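Local coordinates for protein SidF, inhibitor of growth family, member 3 (Legionella pneumophila subsp. pneumophila, PDB 4FYE) that is a bacterial phosphoinositide phosphatase, probably removing the 3-phosphate from phosphatidylinositol 3,4,5-trisphosphate, at residues 12-17 / 258-263; 187-192 / 200-205; 50-55 / 181-186. The protein carries 1 engineered substitution. All coordinates share one frame; numbering follows the deposited sequence.

Contact 1 (12-17 / 258-263)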
ATOM      1  N   TYR A  12     -15.292   4.656 -12.892  1.00 50.77           N
ATOM      2  CA  TYR A  12     -13.949   4.526 -13.420  1.00 50.13           C
ATOM      3  C   TYR A  12     -13.413   3.086 -13.602  1.00 48.56           C
ATOM      4  O   TYR A  12     -12.898   2.741 -14.671  1.00 51.26           O
ATOM      5  CB  TYR A  12     -12.978   5.342 -12.622  1.00 47.27           C
ATOM      6  CG  TYR A  12     -11.616   5.484 -13.248  1.00 49.50           C
ATOM      7  CD1 TYR A  12     -11.443   5.808 -14.609  1.00 54.70           C
ATOM      8  CD2 TYR A  12     -10.494   5.359 -12.478  1.00 48.05           C
ATOM      9  CE1 TYR A  12     -10.171   5.981 -15.166  1.00 50.42           C
ATOM     10  CE2 TYR A  12      -9.227   5.552 -13.006  1.00 48.96           C
ATOM     11  CZ  TYR A  12      -9.065   5.859 -14.339  1.00 53.41           C
ATOM     12  OH  TYR A  12      -7.772   5.998 -14.808  1.00 62.05           O
ATOM     13  N   VAL A  13     -13.544   2.239 -12.600  1.00 44.86           N
ATOM     14  CA  VAL A  13     -13.002   0.869 -12.698  1.00 43.75           C
ATOM     15  C   VAL A  13     -13.702   0.113 -13.841  1.00 51.38           C
ATOM     16  O   VAL A  13     -13.072  -0.690 -14.589  1.00 52.79           O
ATOM     17  CB  VAL A  13     -13.232   0.150 -11.369  1.00 47.33           C
ATOM     18  CG1 VAL A  13     -13.043  -1.338 -11.522  1.00 44.95           C
ATOM     19  CG2 VAL A  13     -12.373   0.793 -10.232  1.00 42.38           C
ATOM     20  N   THR A  14     -14.998   0.402 -14.004  1.00 48.84           N
ATOM     21  CA  THR A  14     -15.786  -0.199 -15.039  1.00 50.86           C
ATOM     22  C   THR A  14     -15.298   0.235 -16.408  1.00 56.06           C
ATOM     23  O   THR A  14     -15.140  -0.593 -17.298  1.00 62.03           O
ATOM     24  CB  THR A  14     -17.240   0.226 -14.913  1.00 53.03           C
ATOM     25  OG1 THR A  14     -17.766  -0.296 -13.677  1.00 52.16           O
ATOM     26  CG2 THR A  14     -18.027  -0.304 -16.091  1.00 51.36           C
ATOM     27  N   HIS A  15     -15.061   1.522 -16.610  1.00 57.03           N
ATOM     28  CA  HIS A  15     -14.491   1.929 -17.899  1.00 58.80           C
ATOM     29  C   HIS A  15     -13.160   1.267 -18.172  1.00 56.94           C
ATOM     30  O   HIS A  15     -12.872   0.894 -19.274  1.00 55.97           O
ATOM     31  CB  HIS A  15     -14.383   3.432 -17.975  1.00 61.51           C
ATOM     32  CG  HIS A  15     -15.682   4.095 -18.279  1.00 74.70           C
ATOM     33  ND1 HIS A  15     -16.030   4.469 -19.536  1.00 80.03           N
ATOM     34  CD2 HIS A  15     -16.766   4.386 -17.460  1.00 74.48           C
ATOM     35  CE1 HIS A  15     -17.261   5.006 -19.508  1.00 84.64           C
ATOM     36  NE2 HIS A  15     -17.714   4.949 -18.234  1.00 83.85           N
ATOM     37  N   LEU A  16     -12.363   1.080 -17.122  1.00 55.00           N
ATOM     38  CA  LEU A  16     -11.020   0.556 -17.242  1.00 50.76           C
ATOM     39  C   LEU A  16     -11.015  -0.864 -17.735  1.00 51.24           C
ATOM     40  O   LEU A  16     -10.058  -1.282 -18.327  1.00 52.82           O
ATOM     41  CB  LEU A  16     -10.296   0.619 -15.891  1.00 42.70           C
ATOM     42  CG  LEU A  16      -9.691   1.980 -15.612  1.00 42.26           C
ATOM     43  CD1 LEU A  16      -9.190   2.166 -14.144  1.00 41.13           C
ATOM     44  CD2 LEU A  16      -8.589   2.208 -16.620  1.00 40.42           C
ATOM     45  N   LEU A  17     -12.069  -1.606 -17.458  1.00 53.05           N
ATOM     46  CA  LEU A  17     -12.124  -3.002 -17.812  1.00 52.68           C
ATOM     47  C   LEU A  17     -12.794  -3.227 -19.150  1.00 57.06           C
ATOM     48  O   LEU A  17     -13.005  -4.348 -19.539  1.00 64.76           O
ATOM     49  CB  LEU A  17     -12.852  -3.786 -16.717  1.00 53.38           C
ATOM     50  CG  LEU A  17     -11.957  -3.786 -15.479  1.00 55.84           C
ATOM     51  CD1 LEU A  17     -12.728  -4.220 -14.243  1.00 53.08           C
ATOM     52  CD2 LEU A  17     -10.737  -4.634 -15.732  1.00 46.17           C
ATOM     53  N   GLY A 258     -20.519  -6.895 -17.860  1.00 76.23           N
ATOM     54  CA  GLY A 258     -19.500  -5.831 -17.751  1.00 68.96           C
ATOM     55  C   GLY A 258     -19.687  -4.837 -16.600  1.00 64.95           C
ATOM     56  O   GLY A 258     -19.003  -3.810 -16.539  1.00 66.74           O
ATOM     57  N   THR A 259     -20.577  -5.137 -15.667  1.00 60.88           N
ATOM     58  CA  THR A 259     -20.579  -4.390 -14.403  1.00 59.85           C
ATOM     59  C   THR A 259     -19.577  -4.982 -13.422  1.00 59.57           C
ATOM     60  O   THR A 259     -18.984  -6.032 -13.665  1.00 60.06           O
ATOM     61  CB  THR A 259     -21.971  -4.358 -13.745  1.00 57.15           C
ATOM     62  OG1 THR A 259     -22.474  -5.699 -13.645  1.00 56.82           O
ATOM     63  CG2 THR A 259     -22.890  -3.473 -14.581  1.00 55.33           C
ATOM     64  N   VAL A 260     -19.434  -4.336 -12.283  1.00 56.84           N
ATOM     65  CA  VAL A 260     -18.383  -4.687 -11.405  1.00 55.70           C
ATOM     66  C   VAL A 260     -18.897  -4.760  -9.982  1.00 57.42           C
ATOM     67  O   VAL A 260     -19.725  -3.957  -9.603  1.00 58.99           O
ATOM     68  CB  VAL A 260     -17.298  -3.624 -11.560  1.00 57.63           C
ATOM     69  CG1 VAL A 260     -16.676  -3.276 -10.255  1.00 52.17           C
ATOM     70  CG2 VAL A 260     -16.284  -4.092 -12.582  1.00 59.80           C
ATOM     71  N   THR A 261     -18.433  -5.745  -9.211  1.00 52.75           N
ATOM     72  CA  THR A 261     -18.523  -5.662  -7.755  1.00 52.29           C
ATOM     73  C   THR A 261     -17.072  -5.578  -7.232  1.00 50.28           C
ATOM     74  O   THR A 261     -16.199  -6.346  -7.654  1.00 47.29           O
ATOM     75  CB  THR A 261     -19.236  -6.915  -7.211  1.00 55.03           C
ATOM     76  OG1 THR A 261     -20.541  -6.981  -7.801  1.00 66.02           O
ATOM     77  CG2 THR A 261     -19.376  -6.906  -5.702  1.00 52.50           C
ATOM     78  N   ILE A 262     -16.842  -4.685  -6.285  1.00 49.49           N
ATOM     79  CA  ILE A 262     -15.543  -4.385  -5.780  1.00 48.92           C
ATOM     80  C   ILE A 262     -15.411  -5.113  -4.465  1.00 53.16           C
ATOM     81  O   ILE A 262     -16.214  -4.877  -3.587  1.00 59.88           O
ATOM     82  CB  ILE A 262     -15.364  -2.854  -5.640  1.00 49.14           C
ATOM     83  CG1 ILE A 262     -15.251  -2.206  -7.044  1.00 45.67           C
ATOM     84  CG2 ILE A 262     -14.073  -2.543  -4.908  1.00 45.14           C
ATOM     85  CD1 ILE A 262     -15.107  -0.700  -7.028  1.00 45.12           C
ATOM     86  N   HIS A 263     -14.432  -6.020  -4.327  1.00 49.22           N
ATOM     87  CA  HIS A 263     -14.247  -6.777  -3.070  1.00 44.54           C
ATOM     88  C   HIS A 263     -13.143  -6.209  -2.206  1.00 42.22           C
ATOM     89  O   HIS A 263     -13.003  -6.601  -1.058  1.00 42.97           O
ATOM     90  CB  HIS A 263     -13.978  -8.282  -3.312  1.00 43.27           C
ATOM     91  CG  HIS A 263     -14.871  -8.900  -4.356  1.00 51.50           C
ATOM     92  ND1 HIS A 263     -16.218  -9.073  -4.178  1.00 50.31           N
ATOM     93  CD2 HIS A 263     -14.585  -9.372  -5.642  1.00 55.61           C
ATOM     94  CE1 HIS A 263     -16.745  -9.633  -5.277  1.00 51.35           C
ATOM     95  NE2 HIS A 263     -15.756  -9.804  -6.179  1.00 56.18           N
TER
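V260 fits as a bump between V13 and T14 of helix 9-16 and L17 just beyond its end, and the contact illustrates a helix packed on one face of a mixed six-stranded sheet, meeting here an outermost strand, 260-268, as well as the inner strand 199-206. The helix comes over strand 260-268 with its axis 9.4 Å away at closest approach, and the two N-to-C directions diverge by 115°, so the helix lies steeply across the strand. V13, T14 and L17 form the rim of a shallow hollow around V260. The two methyls of V260 serve different walls: CG1 stands 4.3 Å from V13 CG1, and CG2 meets L17 CD1 at 3.9 Å, the leucine crossing the valine at about a right angle. The third wall is T14, whose side chain slides past V260 in the opposite direction and leaves OG1 4.0 Å from V260 CB. That hydroxyl needs nothing from the strand, because it is hydrogen-bonded to the carbonyl of E10 in its own helix.

On the helix side V13 is the complementary bump. Its CG1 leans on V260 while CG2 approaches I262 CD1 at 4.5 Å, so the valine sits over the groove between two residues that point to the same side of the strand. The extended chain of I262 (chi2 179°) carries CD1 out to this loose touch. F201 and M203, on strand 199-206, continue the floor beneath V13, and L17 also rests on F201. No hydrogen bond links the two segments, so shape and apolar contact do the work. With OG1 beside the backbone N (chi1 -65°), T14 CG2 is directed at the turn before the strand and meets G258 O at 3.7 Å.

Contact 2 (187-192 / 200-205)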
ATOM      1  N   HIS A 187      -4.421  -6.597 -13.743  1.00 38.39           N
ATOM      2  CA  HIS A 187      -4.376  -8.027 -14.016  1.00 38.20           C
ATOM      3  C   HIS A 187      -5.733  -8.642 -13.955  1.00 43.21           C
ATOM      4  O   HIS A 187      -6.372  -8.616 -12.868  1.00 41.67           O
ATOM      5  CB  HIS A 187      -3.518  -8.700 -13.002  1.00 36.64           C
ATOM      6  CG  HIS A 187      -3.318 -10.171 -13.245  1.00 38.44           C
ATOM      7  ND1 HIS A 187      -2.927 -10.991 -12.286  1.00 37.98           N
ATOM      8  CD2 HIS A 187      -3.558 -10.956 -14.355  1.00 39.89           C
ATOM      9  CE1 HIS A 187      -2.810 -12.227 -12.751  1.00 37.23           C
ATOM     10  NE2 HIS A 187      -3.245 -12.214 -14.019  1.00 44.21           N
ATOM     11  N   ARG A 188      -6.168  -9.205 -15.087  1.00 42.39           N
ATOM     12  CA  ARG A 188      -7.424  -9.986 -15.195  1.00 44.99           C
ATOM     13  C   ARG A 188      -7.207 -11.491 -15.322  1.00 45.58           C
ATOM     14  O   ARG A 188      -6.373 -11.948 -16.130  1.00 42.06           O
ATOM     15  CB  ARG A 188      -8.136  -9.607 -16.492  1.00 47.02           C
ATOM     16  CG  ARG A 188      -8.230  -8.096 -16.643  1.00 52.35           C
ATOM     17  CD  ARG A 188      -8.786  -7.689 -18.033  1.00 52.80           C
ATOM     18  NE  ARG A 188     -10.195  -8.014 -18.184  1.00 53.18           N
ATOM     19  CZ  ARG A 188     -11.087  -7.209 -18.766  1.00 60.85           C
ATOM     20  NH1 ARG A 188     -10.720  -6.031 -19.268  1.00 58.53           N
ATOM     21  NH2 ARG A 188     -12.355  -7.584 -18.851  1.00 61.17           N
ATOM     22  N   PHE A 189      -8.047 -12.244 -14.612  1.00 46.13           N
ATOM     23  CA  PHE A 189      -7.981 -13.711 -14.520  1.00 46.28           C
ATOM     24  C   PHE A 189      -9.283 -14.328 -13.919  1.00 46.36           C
ATOM     25  O   PHE A 189      -9.919 -13.716 -13.080  1.00 53.95           O
ATOM     26  CB  PHE A 189      -6.787 -14.151 -13.611  1.00 41.71           C
ATOM     27  CG  PHE A 189      -6.826 -13.550 -12.180  1.00 41.53           C
ATOM     28  CD1 PHE A 189      -6.377 -12.248 -11.929  1.00 36.96           C
ATOM     29  CD2 PHE A 189      -7.338 -14.299 -11.090  1.00 42.53           C
ATOM     30  CE1 PHE A 189      -6.481 -11.659 -10.647  1.00 34.01           C
ATOM     31  CE2 PHE A 189      -7.421 -13.729  -9.794  1.00 41.07           C
ATOM     32  CZ  PHE A 189      -6.950 -12.422  -9.567  1.00 36.64           C
ATOM     33  N   LYS A 190      -9.628 -15.559 -14.287  1.00 47.40           N
ATOM     34  CA  LYS A 190     -10.648 -16.327 -13.568  1.00 52.80           C
ATOM     35  C   LYS A 190     -10.084 -16.982 -12.302  1.00 55.17           C
ATOM     36  O   LYS A 190      -9.325 -17.929 -12.374  1.00 62.62           O
ATOM     37  CB  LYS A 190     -11.265 -17.369 -14.505  1.00 55.33           C
ATOM     38  CG  LYS A 190     -12.098 -16.755 -15.643  1.00 55.68           C
ATOM     39  CD  LYS A 190     -12.369 -17.698 -16.851  1.00 60.41           C
ATOM     40  CE  LYS A 190     -13.605 -18.578 -16.651  1.00 71.49           C
ATOM     41  NZ  LYS A 190     -14.893 -17.834 -16.402  1.00 66.47           N
ATOM     42  N   ALA A 191     -10.428 -16.464 -11.131  1.00 54.96           N
ATOM     43  CA  ALA A 191     -10.106 -17.159  -9.896  1.00 51.78           C
ATOM     44  C   ALA A 191     -10.806 -18.515  -9.830  1.00 56.46           C
ATOM     45  O   ALA A 191     -11.882 -18.694 -10.406  1.00 58.06           O
ATOM     46  CB  ALA A 191     -10.545 -16.320  -8.729  1.00 47.12           C
ATOM     47  N   PRO A 192     -10.228 -19.463  -9.098  1.00 57.94           N
ATOM     48  CA  PRO A 192     -10.947 -20.714  -8.784  1.00 64.27           C
ATOM     49  C   PRO A 192     -12.411 -20.530  -8.277  1.00 70.73           C
ATOM     50  O   PRO A 192     -12.650 -19.718  -7.356  1.00 72.09           O
ATOM     51  CB  PRO A 192     -10.080 -21.366  -7.687  1.00 62.68           C
ATOM     52  CG  PRO A 192      -9.013 -20.397  -7.334  1.00 55.47           C
ATOM     53  CD  PRO A 192      -8.928 -19.360  -8.407  1.00 56.92           C
ATOM     54  N   GLN A 200     -12.231 -12.238 -12.436  1.00 50.25           N
ATOM     55  CA  GLN A 200     -11.758 -11.356 -11.422  1.00 45.46           C
ATOM     56  C   GLN A 200     -10.674 -10.385 -11.945  1.00 43.91           C
ATOM     57  O   GLN A 200     -10.157 -10.548 -13.066  1.00 42.81           O
ATOM     58  CB  GLN A 200     -11.260 -12.204 -10.252  1.00 47.76           C
ATOM     59  CG  GLN A 200     -12.345 -12.756  -9.317  1.00 44.06           C
ATOM     60  CD  GLN A 200     -13.330 -13.702 -10.006  1.00 52.37           C
ATOM     61  OE1 GLN A 200     -14.549 -13.470  -9.915  1.00 51.49           O
ATOM     62  NE2 GLN A 200     -12.827 -14.783 -10.680  1.00 45.74           N
ATOM     63  N   PHE A 201     -10.322  -9.374 -11.138  1.00 41.84           N
ATOM     64  CA  PHE A 201      -9.238  -8.428 -11.509  1.00 38.72           C
ATOM     65  C   PHE A 201      -8.626  -7.809 -10.263  1.00 39.65           C
ATOM     66  O   PHE A 201      -9.266  -7.761  -9.193  1.00 36.26           O
ATOM     67  CB  PHE A 201      -9.740  -7.294 -12.369  1.00 38.24           C
ATOM     68  CG  PHE A 201     -10.828  -6.514 -11.727  1.00 39.17           C
ATOM     69  CD1 PHE A 201     -12.147  -6.862 -11.929  1.00 45.43           C
ATOM     70  CD2 PHE A 201     -10.538  -5.393 -10.945  1.00 40.82           C
ATOM     71  CE1 PHE A 201     -13.182  -6.125 -11.316  1.00 51.34           C
ATOM     72  CE2 PHE A 201     -11.543  -4.664 -10.325  1.00 41.85           C
ATOM     73  CZ  PHE A 201     -12.860  -5.033 -10.496  1.00 47.68           C
ATOM     74  N   ILE A 202      -7.401  -7.306 -10.433  1.00 38.96           N
ATOM     75  CA  ILE A 202      -6.750  -6.469  -9.469  1.00 41.54           C
ATOM     76  C   ILE A 202      -6.072  -5.339 -10.238  1.00 43.90           C
ATOM     77  O   ILE A 202      -5.413  -5.591 -11.242  1.00 40.97           O
ATOM     78  CB  ILE A 202      -5.612  -7.212  -8.738  1.00 44.32           C
ATOM     79  CG1 ILE A 202      -6.081  -8.511  -8.116  1.00 42.90           C
ATOM     80  CG2 ILE A 202      -5.030  -6.304  -7.632  1.00 43.24           C
ATOM     81  CD1 ILE A 202      -4.919  -9.441  -7.877  1.00 41.72           C
ATOM     82  N   MET A 203      -6.172  -4.112  -9.728  1.00 41.21           N
ATOM     83  CA  MET A 203      -5.490  -3.016 -10.367  1.00 40.36           C
ATOM     84  C   MET A 203      -4.827  -2.078  -9.365  1.00 39.18           C
ATOM     85  O   MET A 203      -5.141  -2.119  -8.209  1.00 40.83           O
ATOM     86  CB  MET A 203      -6.437  -2.261 -11.262  1.00 46.82           C
ATOM     87  CG  MET A 203      -7.781  -1.965 -10.650  1.00 41.88           C
ATOM     88  SD  MET A 203      -8.683  -0.872 -11.813  1.00 48.74           S
ATOM     89  CE  MET A 203      -9.555  -1.982 -12.934  1.00 37.46           C
ATOM     90  N   TYR A 204      -3.822  -1.342  -9.820  1.00 39.76           N
ATOM     91  CA  TYR A 204      -3.093  -0.364  -9.083  1.00 37.78           C
ATOM     92  C   TYR A 204      -3.317   0.859  -9.924  1.00 38.79           C
ATOM     93  O   TYR A 204      -2.988   0.869 -11.149  1.00 40.40           O
ATOM     94  CB  TYR A 204      -1.574  -0.704  -8.955  1.00 43.47           C
ATOM     95  CG  TYR A 204      -1.177  -1.769  -7.893  1.00 45.98           C
ATOM     96  CD1 TYR A 204      -2.101  -2.593  -7.298  1.00 48.73           C
ATOM     97  CD2 TYR A 204       0.132  -1.946  -7.531  1.00 52.80           C
ATOM     98  CE1 TYR A 204      -1.741  -3.533  -6.339  1.00 53.39           C
ATOM     99  CE2 TYR A 204       0.523  -2.922  -6.601  1.00 47.78           C
ATOM    100  CZ  TYR A 204      -0.403  -3.703  -5.998  1.00 50.99           C
ATOM    101  OH  TYR A 204       0.003  -4.663  -5.075  1.00 45.85           O
ATOM    102  N   ILE A 205      -3.992   1.845  -9.305  1.00 37.08           N
ATOM    103  CA  ILE A 205      -4.230   3.098  -9.925  1.00 36.23           C
ATOM    104  C   ILE A 205      -3.367   4.077  -9.171  1.00 38.54           C
ATOM    105  O   ILE A 205      -3.458   4.186  -7.975  1.00 41.55           O
ATOM    106  CB  ILE A 205      -5.682   3.508  -9.827  1.00 38.25           C
ATOM    107  CG1 ILE A 205      -6.602   2.468 -10.465  1.00 35.38           C
ATOM    108  CG2 ILE A 205      -5.905   4.854 -10.536  1.00 40.44           C
ATOM    109  CD1 ILE A 205      -8.039   2.663  -9.955  1.00 34.11           C
TER
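H187 and I202 are linked by a reciprocal pair of backbone bonds in the beta hairpin formed by strands 184-189 and 199-206. H187 N to I202 O measures 2.9 Å and is almost straight (177°). F189 and Q200 form the next hydrogen-bonded pair, less regular: Q200 N reaches F189 O at 2.8 Å, whereas F189 N returns a bond of 3.1 Å to Q200 O. Between these pairs R188 and F201 face each other as a non-hydrogen-bonded pair, and the CA of F201 lies 3.2 Å from H187 O in a CA-H...O contact.

On the face carrying H187, F189, Q200 and I202, the phenyl ring is the chief apolar group. Its CG stands between backbone N and carbonyl carbon (chi1 56°), which swings the ring over the neighbouring strand. Q200 CB then lies over one face, and I202 CD1 meets the edge, 3.9 Å from F189 CE1. Helix 692-699 packs on the same ring through L696.

Further out, R188 on the other face forms a salt bridge with E199, and S56 holds H187 NE2. The imidazole of H187 lies with F189 CD1 over its centre, 3.6 Å from its plane.

Contact 3 (50-55 / 181-186)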
ATOM      1  N   GLN A  50      -1.958   6.154 -19.559  1.00 57.91           N
ATOM      2  CA  GLN A  50      -1.958   4.828 -20.140  1.00 55.47           C
ATOM      3  C   GLN A  50      -2.294   3.757 -19.141  1.00 52.18           C
ATOM      4  O   GLN A  50      -2.178   3.970 -17.931  1.00 48.20           O
ATOM      5  CB  GLN A  50      -0.613   4.542 -20.806  1.00 56.42           C
ATOM      6  CG  GLN A  50      -0.570   5.150 -22.211  1.00 62.63           C
ATOM      7  CD  GLN A  50       0.831   5.193 -22.801  1.00 62.76           C
ATOM      8  OE1 GLN A  50       1.711   4.409 -22.430  1.00 67.15           O
ATOM      9  NE2 GLN A  50       1.044   6.114 -23.744  1.00 63.35           N
ATOM     10  N   VAL A  51      -2.611   2.581 -19.674  1.00 49.21           N
ATOM     11  CA  VAL A  51      -3.018   1.469 -18.887  1.00 48.00           C
ATOM     12  C   VAL A  51      -2.313   0.229 -19.365  1.00 51.40           C
ATOM     13  O   VAL A  51      -2.307  -0.037 -20.562  1.00 50.77           O
ATOM     14  CB  VAL A  51      -4.495   1.270 -19.119  1.00 47.19           C
ATOM     15  CG1 VAL A  51      -5.016   0.159 -18.258  1.00 43.79           C
ATOM     16  CG2 VAL A  51      -5.192   2.569 -18.814  1.00 48.60           C
ATOM     17  N   VAL A  52      -1.736  -0.553 -18.454  1.00 44.90           N
ATOM     18  CA  VAL A  52      -1.155  -1.796 -18.886  1.00 40.83           C
ATOM     19  C   VAL A  52      -2.002  -2.959 -18.360  1.00 43.97           C
ATOM     20  O   VAL A  52      -2.290  -3.022 -17.144  1.00 43.83           O
ATOM     21  CB  VAL A  52       0.230  -1.974 -18.297  1.00 43.96           C
ATOM     22  CG1 VAL A  52       0.840  -3.239 -18.884  1.00 42.51           C
ATOM     23  CG2 VAL A  52       1.119  -0.744 -18.518  1.00 45.23           C
ATOM     24  N   VAL A  53      -2.354  -3.909 -19.222  1.00 43.94           N
ATOM     25  CA  VAL A  53      -3.304  -4.972 -18.855  1.00 43.20           C
ATOM     26  C   VAL A  53      -2.671  -6.357 -19.154  1.00 45.50           C
ATOM     27  O   VAL A  53      -2.070  -6.555 -20.197  1.00 45.53           O
ATOM     28  CB  VAL A  53      -4.652  -4.816 -19.616  1.00 45.95           C
ATOM     29  CG1 VAL A  53      -5.653  -5.919 -19.261  1.00 45.54           C
ATOM     30  CG2 VAL A  53      -5.329  -3.468 -19.327  1.00 44.52           C
ATOM     31  N   VAL A  54      -2.799  -7.291 -18.230  1.00 41.25           N
ATOM     32  CA  VAL A  54      -2.363  -8.632 -18.433  1.00 42.54           C
ATOM     33  C   VAL A  54      -3.536  -9.574 -18.150  1.00 43.57           C
ATOM     34  O   VAL A  54      -4.139  -9.494 -17.077  1.00 50.96           O
ATOM     35  CB  VAL A  54      -1.223  -9.011 -17.435  1.00 42.57           C
ATOM     36  CG1 VAL A  54      -1.006 -10.515 -17.430  1.00 42.17           C
ATOM     37  CG2 VAL A  54       0.116  -8.384 -17.791  1.00 35.84           C
ATOM     38  N   ASN A  55      -3.818 -10.505 -19.059  1.00 41.98           N
ATOM     39  CA  ASN A  55      -4.706 -11.655 -18.789  1.00 45.33           C
ATOM     40  C   ASN A  55      -3.951 -12.931 -18.533  1.00 44.72           C
ATOM     41  O   ASN A  55      -3.084 -13.286 -19.330  1.00 45.04           O
ATOM     42  CB  ASN A  55      -5.671 -11.884 -19.991  1.00 49.86           C
ATOM     43  CG  ASN A  55      -6.282 -10.594 -20.456  1.00 56.24           C
ATOM     44  OD1 ASN A  55      -7.284 -10.153 -19.912  1.00 64.08           O
ATOM     45  ND2 ASN A  55      -5.612  -9.911 -21.358  1.00 59.49           N
ATOM     46  N   ASN A 181       4.717  10.278 -15.015  1.00 83.63           N
ATOM     47  CA  ASN A 181       3.510   9.752 -15.683  1.00 83.50           C
ATOM     48  C   ASN A 181       3.274   8.271 -15.475  1.00 80.25           C
ATOM     49  O   ASN A 181       3.710   7.425 -16.278  1.00 80.51           O
ATOM     50  CB  ASN A 181       3.486  10.109 -17.178  1.00 91.08           C
ATOM     51  CG  ASN A 181       2.085  10.465 -17.681  1.00102.22           C
ATOM     52  OD1 ASN A 181       1.927  11.181 -18.688  1.00 95.42           O
ATOM     53  ND2 ASN A 181       1.059   9.958 -16.994  1.00 94.15           N
ATOM     54  N   ARG A 182       2.592   7.960 -14.378  1.00 65.19           N
ATOM     55  CA  ARG A 182       2.406   6.564 -13.979  1.00 58.34           C
ATOM     56  C   ARG A 182       1.153   5.945 -14.623  1.00 51.20           C
ATOM     57  O   ARG A 182       0.064   6.530 -14.651  1.00 47.51           O
ATOM     58  CB  ARG A 182       2.371   6.400 -12.455  1.00 68.30           C
ATOM     59  CG  ARG A 182       3.488   7.085 -11.671  1.00 71.58           C
ATOM     60  CD  ARG A 182       2.972   8.318 -10.940  1.00 76.91           C
ATOM     61  NE  ARG A 182       2.450   8.062  -9.577  1.00 93.90           N
ATOM     62  CZ  ARG A 182       2.468   6.899  -8.898  1.00 76.69           C
ATOM     63  NH1 ARG A 182       2.982   5.783  -9.413  1.00 78.09           N
ATOM     64  NH2 ARG A 182       1.939   6.853  -7.687  1.00 66.51           N
ATOM     65  N   ASP A 183       1.336   4.743 -15.131  1.00 44.72           N
ATOM     66  CA  ASP A 183       0.315   4.014 -15.790  1.00 46.90           C
ATOM     67  C   ASP A 183      -0.599   3.297 -14.761  1.00 45.62           C
ATOM     68  O   ASP A 183      -0.184   2.900 -13.659  1.00 45.45           O
ATOM     69  CB  ASP A 183       1.000   2.981 -16.689  1.00 45.11           C
ATOM     70  CG  ASP A 183       1.774   3.593 -17.830  1.00 52.35           C
ATOM     71  OD1 ASP A 183       1.525   4.768 -18.215  1.00 60.04           O
ATOM     72  OD2 ASP A 183       2.656   2.870 -18.377  1.00 69.75           O
ATOM     73  N   THR A 184      -1.832   3.087 -15.129  1.00 39.34           N
ATOM     74  CA  THR A 184      -2.665   2.224 -14.334  1.00 43.11           C
ATOM     75  C   THR A 184      -2.309   0.764 -14.642  1.00 43.08           C
ATOM     76  O   THR A 184      -2.075   0.422 -15.791  1.00 43.94           O
ATOM     77  CB  THR A 184      -4.136   2.484 -14.681  1.00 41.36           C
ATOM     78  OG1 THR A 184      -4.528   3.729 -14.100  1.00 43.88           O
ATOM     79  CG2 THR A 184      -4.944   1.469 -14.044  1.00 38.77           C
ATOM     80  N   LEU A 185      -2.283  -0.093 -13.637  1.00 40.00           N
ATOM     81  CA  LEU A 185      -1.917  -1.436 -13.923  1.00 39.88           C
ATOM     82  C   LEU A 185      -3.012  -2.416 -13.556  1.00 44.98           C
ATOM     83  O   LEU A 185      -3.551  -2.382 -12.421  1.00 42.64           O
ATOM     84  CB  LEU A 185      -0.667  -1.791 -13.148  1.00 38.92           C
ATOM     85  CG  LEU A 185       0.392  -0.712 -13.119  1.00 40.25           C
ATOM     86  CD1 LEU A 185       1.323  -1.173 -12.003  1.00 36.99           C
ATOM     87  CD2 LEU A 185       1.130  -0.618 -14.477  1.00 36.61           C
ATOM     88  N   ILE A 186      -3.306  -3.323 -14.506  1.00 42.40           N
ATOM     89  CA  ILE A 186      -4.411  -4.262 -14.378  1.00 39.38           C
ATOM     90  C   ILE A 186      -4.022  -5.717 -14.641  1.00 37.72           C
ATOM     91  O   ILE A 186      -3.373  -6.045 -15.636  1.00 36.84           O
ATOM     92  CB  ILE A 186      -5.565  -3.884 -15.323  1.00 43.28           C
ATOM     93  CG1 ILE A 186      -5.986  -2.451 -15.080  1.00 42.87           C
ATOM     94  CG2 ILE A 186      -6.821  -4.726 -15.022  1.00 41.07           C
ATOM     95  CD1 ILE A 186      -7.225  -2.071 -15.876  1.00 45.76           C
TER
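The carbonyl oxygen of T184 is gripped twice by strand 50-55: V52 N donates a hydrogen bond of 2.9 Å, and the CA of V51 adds a CA-H...O contact at 3.4 Å. The pattern recurs at I186 O, which takes V54 N as donor and the CA of V53 as a weaker neighbour. Bonds return from the other strand as T184 N to Q50 O and, the shortest of the four, I186 N to V52 O at 2.8 Å. This alternation is the signature of a parallel pair, here closed across a connection containing helices 71-92, 98-119, 136-163 and 167-180.

V51, V53, T184 and I186 share one face. I186 lies alongside V53, CB to V53 CG2 at 4.0 Å, and with CG1 beside the backbone N (chi1 -55°) its extended chain carries CD1 to 3.9 Å from V51 CG1. L16 of helix 9-16 packs on this side. On the reverse face V52 and L185 point the same way, V52 CG2 touching L185 CD2 at 4.0 Å.

At the start of the pair D183 OD1 presses on Q50 CB at 3.4 Å. D183 OD2 and the Q50 amide find hydrogen-bond partners at Y32, N27 and H29. The four backbone bonds satisfy their buried N-H and C=O groups, while largely apolar side chains line both faces.

In the fold
All three contacts involve one mixed six-stranded sheet. Contacts 2 and 3 share strand 184-189 and sit about 12 Å apart between centres; backbone bonds join them, R188 N to V54 O at 2.9 Å and L185 N to Y204 O at 2.8 Å. Contact 1, about 11 Å from contact 2 and 15 Å from contact 3 between centres, lays helix 9-16 over the same sheet. Its L17 O receives R188 NH1 at 2.9 Å, probably a hydrogen bond, and L17 CD1 packs 3.5 Å from F201 CE1. Along the chain, contacts 2 and 3 are both nested within the loop that contact 1 closes. Together they join helix 9-16 and strands 50-55, 184-189, 199-206 and 260-268.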